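PDB 4YN2: fusolin from Unidentified entomopoxvirus, which forms the crystalline viral spindles that enhance virulence in insects and is probably a copper-dependent lytic polysaccharide monooxygenase acting on chitin. Local coordinates for residues D124-S129 against G235-D240. Numbering follows the deposited sequence.
With EDO (1,2-ethanediol), chain E.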
loop_
_atom_site.group_PDB
_atom_site.type_symbol
_atom_site.label_atom_id
_atom_site.label_comp_id
_atom_site.label_asym_id
_atom_site.label_seq_id
_atom_site.Cartn_x
_atom_site.Cartn_y
_atom_site.Cartn_z
ATOM N N ASP A 124 11.865 8.106 -17.030
ATOM C CA ASP A 124 11.681 9.429 -17.626
ATOM C C ASP A 124 10.493 10.119 -16.920
ATOM O O ASP A 124 9.492 9.466 -16.633
ATOM C CB ASP A 124 11.468 9.264 -19.149
ATOM C CG ASP A 124 10.582 10.297 -19.796
ATOM O OD1 ASP A 124 10.930 11.495 -19.745
ATOM O OD2 ASP A 124 9.510 9.917 -20.299
ATOM N N ASN A 125 10.608 11.430 -16.637
ATOM C CA ASN A 125 9.547 12.186 -15.937
ATOM C C ASN A 125 8.274 12.409 -16.773
ATOM O O ASN A 125 7.246 12.735 -16.187
ATOM C CB ASN A 125 10.068 13.525 -15.439
ATOM C CG ASN A 125 10.999 13.391 -14.264
ATOM O OD1 ASN A 125 11.160 12.311 -13.680
ATOM N ND2 ASN A 125 11.547 14.502 -13.810
ATOM N N HIS A 126 8.321 12.225 -18.102
ATOM C CA HIS A 126 7.136 12.340 -18.969
ATOM C C HIS A 126 6.334 11.039 -19.079
ATOM O O HIS A 126 5.322 11.005 -19.787
ATOM C CB HIS A 126 7.530 12.781 -20.368
ATOM C CG HIS A 126 8.057 14.172 -20.410
ATOM N ND1 HIS A 126 9.357 14.431 -20.785
ATOM C CD2 HIS A 126 7.434 15.340 -20.131
ATOM C CE1 HIS A 126 9.485 15.743 -20.751
ATOM N NE2 HIS A 126 8.352 16.335 -20.350
ATOM N N GLN A 127 6.771 9.968 -18.403
ATOM C CA GLN A 127 6.026 8.714 -18.413
ATOM C C GLN A 127 4.636 8.883 -17.809
ATOM O O GLN A 127 4.522 9.266 -16.650
ATOM C CB GLN A 127 6.772 7.639 -17.620
ATOM C CG GLN A 127 7.936 7.044 -18.361
ATOM C CD GLN A 127 8.483 5.919 -17.537
ATOM O OE1 GLN A 127 9.508 6.048 -16.868
ATOM N NE2 GLN A 127 7.738 4.828 -17.495
ATOM N N VAL A 128 3.597 8.630 -18.604
ATOM C CA VAL A 128 2.199 8.659 -18.150
ATOM C C VAL A 128 1.904 7.410 -17.289
ATOM O O VAL A 128 1.144 7.488 -16.315
ATOM C CB VAL A 128 1.190 8.777 -19.326
ATOM C CG1 VAL A 128 1.225 7.561 -20.268
ATOM C CG2 VAL A 128 -0.230 9.002 -18.799
ATOM N N SER A 129 2.488 6.271 -17.672
ATOM C CA SER A 129 2.327 4.997 -16.980
ATOM C C SER A 129 3.660 4.282 -16.888
ATOM O O SER A 129 4.542 4.508 -17.721
ATOM C CB SER A 129 1.317 4.117 -17.714
ATOM O OG SER A 129 0.097 4.812 -17.913
ATOM N N GLY A 235 16.298 17.708 -11.595
ATOM C CA GLY A 235 16.863 18.508 -12.676
ATOM C C GLY A 235 15.817 19.035 -13.631
ATOM O O GLY A 235 14.619 18.833 -13.427
ATOM N N PRO A 236 16.242 19.775 -14.663
ATOM C CA PRO A 236 15.264 20.342 -15.594
ATOM C C PRO A 236 14.621 19.281 -16.466
ATOM O O PRO A 236 15.240 18.269 -16.805
ATOM C CB PRO A 236 16.095 21.316 -16.428
ATOM C CG PRO A 236 17.460 20.731 -16.411
ATOM C CD PRO A 236 17.620 20.152 -15.037
ATOM N N ASP A 237 13.368 19.525 -16.828
ATOM C CA ASP A 237 12.637 18.635 -17.705
ATOM C C ASP A 237 13.354 18.540 -19.056
ATOM O O ASP A 237 13.849 19.553 -19.547
ATOM C CB ASP A 237 11.212 19.148 -17.889
ATOM C CG ASP A 237 10.406 18.221 -18.742
ATOM O OD1 ASP A 237 10.275 17.039 -18.363
ATOM O OD2 ASP A 237 9.973 18.647 -19.830
ATOM N N ASP A 238 13.393 17.339 -19.652
ATOM C CA ASP A 238 14.080 17.072 -20.928
ATOM C C ASP A 238 13.659 18.013 -22.067
ATOM O O ASP A 238 14.518 18.411 -22.852
ATOM C CB ASP A 238 13.850 15.617 -21.378
ATOM C CG ASP A 238 14.443 14.580 -20.442
ATOM O OD1 ASP A 238 15.618 14.741 -20.044
ATOM O OD2 ASP A 238 13.735 13.600 -20.119
ATOM N N GLU A 239 12.375 18.409 -22.133
ATOM C CA GLU A 239 11.894 19.310 -23.186
ATOM C C GLU A 239 12.384 20.755 -23.017
ATOM O O GLU A 239 12.274 21.519 -23.971
ATOM C CB GLU A 239 10.365 19.309 -23.257
ATOM C CG GLU A 239 9.806 17.981 -23.719
ATOM C CD GLU A 239 8.297 17.928 -23.743
ATOM O OE1 GLU A 239 7.692 18.577 -24.626
ATOM O OE2 GLU A 239 7.714 17.294 -22.836
ATOM N N ASP A 240 12.916 21.130 -21.827
ATOM C CA ASP A 240 13.434 22.473 -21.546
ATOM C C ASP A 240 14.978 22.489 -21.528
ATOM O O ASP A 240 15.564 23.368 -20.906
ATOM C CB ASP A 240 12.878 22.968 -20.198
ATOM C CG ASP A 240 11.364 23.041 -20.148
ATOM O OD1 ASP A 240 10.756 23.504 -21.144
ATOM O OD2 ASP A 240 10.788 22.696 -19.091
HETATM C C1 EDO E . 18.972 24.356 -19.462
HETATM O O1 EDO E . 18.325 24.392 -20.724
HETATM C C2 EDO E . 20.214 23.443 -19.495
HETATM O O2 EDO E . 21.005 23.729 -20.637
#
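His126, which meets Asp237 and Glu239, sits in a type I beta turn running from Asp124 to Gln127 and closed by a backbone bond from Gln127 N to Asp124 O. The facing segment, 235-240, is loop with a short 3-10 segment at 238-239, spanned by a bond of 2.9 Å from Asp240 N to Asp237 O. No backbone-to-backbone hydrogen bond joins the two segments, and side chains carry most of the contact. Asp124 makes an Asx turn within the beta turn, its OD1 accepting His126 N at 3.2 Å from above the carboxylate plane. The Gln127 amide bridges its own segment: OE1 takes Asp124 N on a lone pair, in the carbonyl plane, as well as Ser123 N, while NE2 donates to Ser129 O. The turn belongs to the connection between strands 118-121 and 129-138 of the monooxygenase fold, whereas 235-240 follows strand 220-231 on the way to helix 271-280. The contact lies at the surface, its centre about 25 Å from the centre of the chain. Across it, the imidazole of His126 reaches the acidic run with CG anti to its carbonyl carbon (chi1 -67°). NE2 gives a weak, bent hydrogen bond to Asp237 OD2 at 2.9 Å, with ring and carboxylate planes 80° apart, though this carboxylate fits too tightly against the ring to be trusted in detail. The same OD2 also receives a weak bond from Glu239 N, which ties the carboxylate to the backbone of the 3-10 segment. Glu239 OE2 lies over one face of the ring, 2.7 Å from NE2, at an angle too poor for a hydrogen bond. The surrounding acids would probably favour a protonated imidazole. Beside the ring, Asp124 OD1 and Asp238 OD2 come within 3.5 Å, a like-charge approach that the histidine may partly offset.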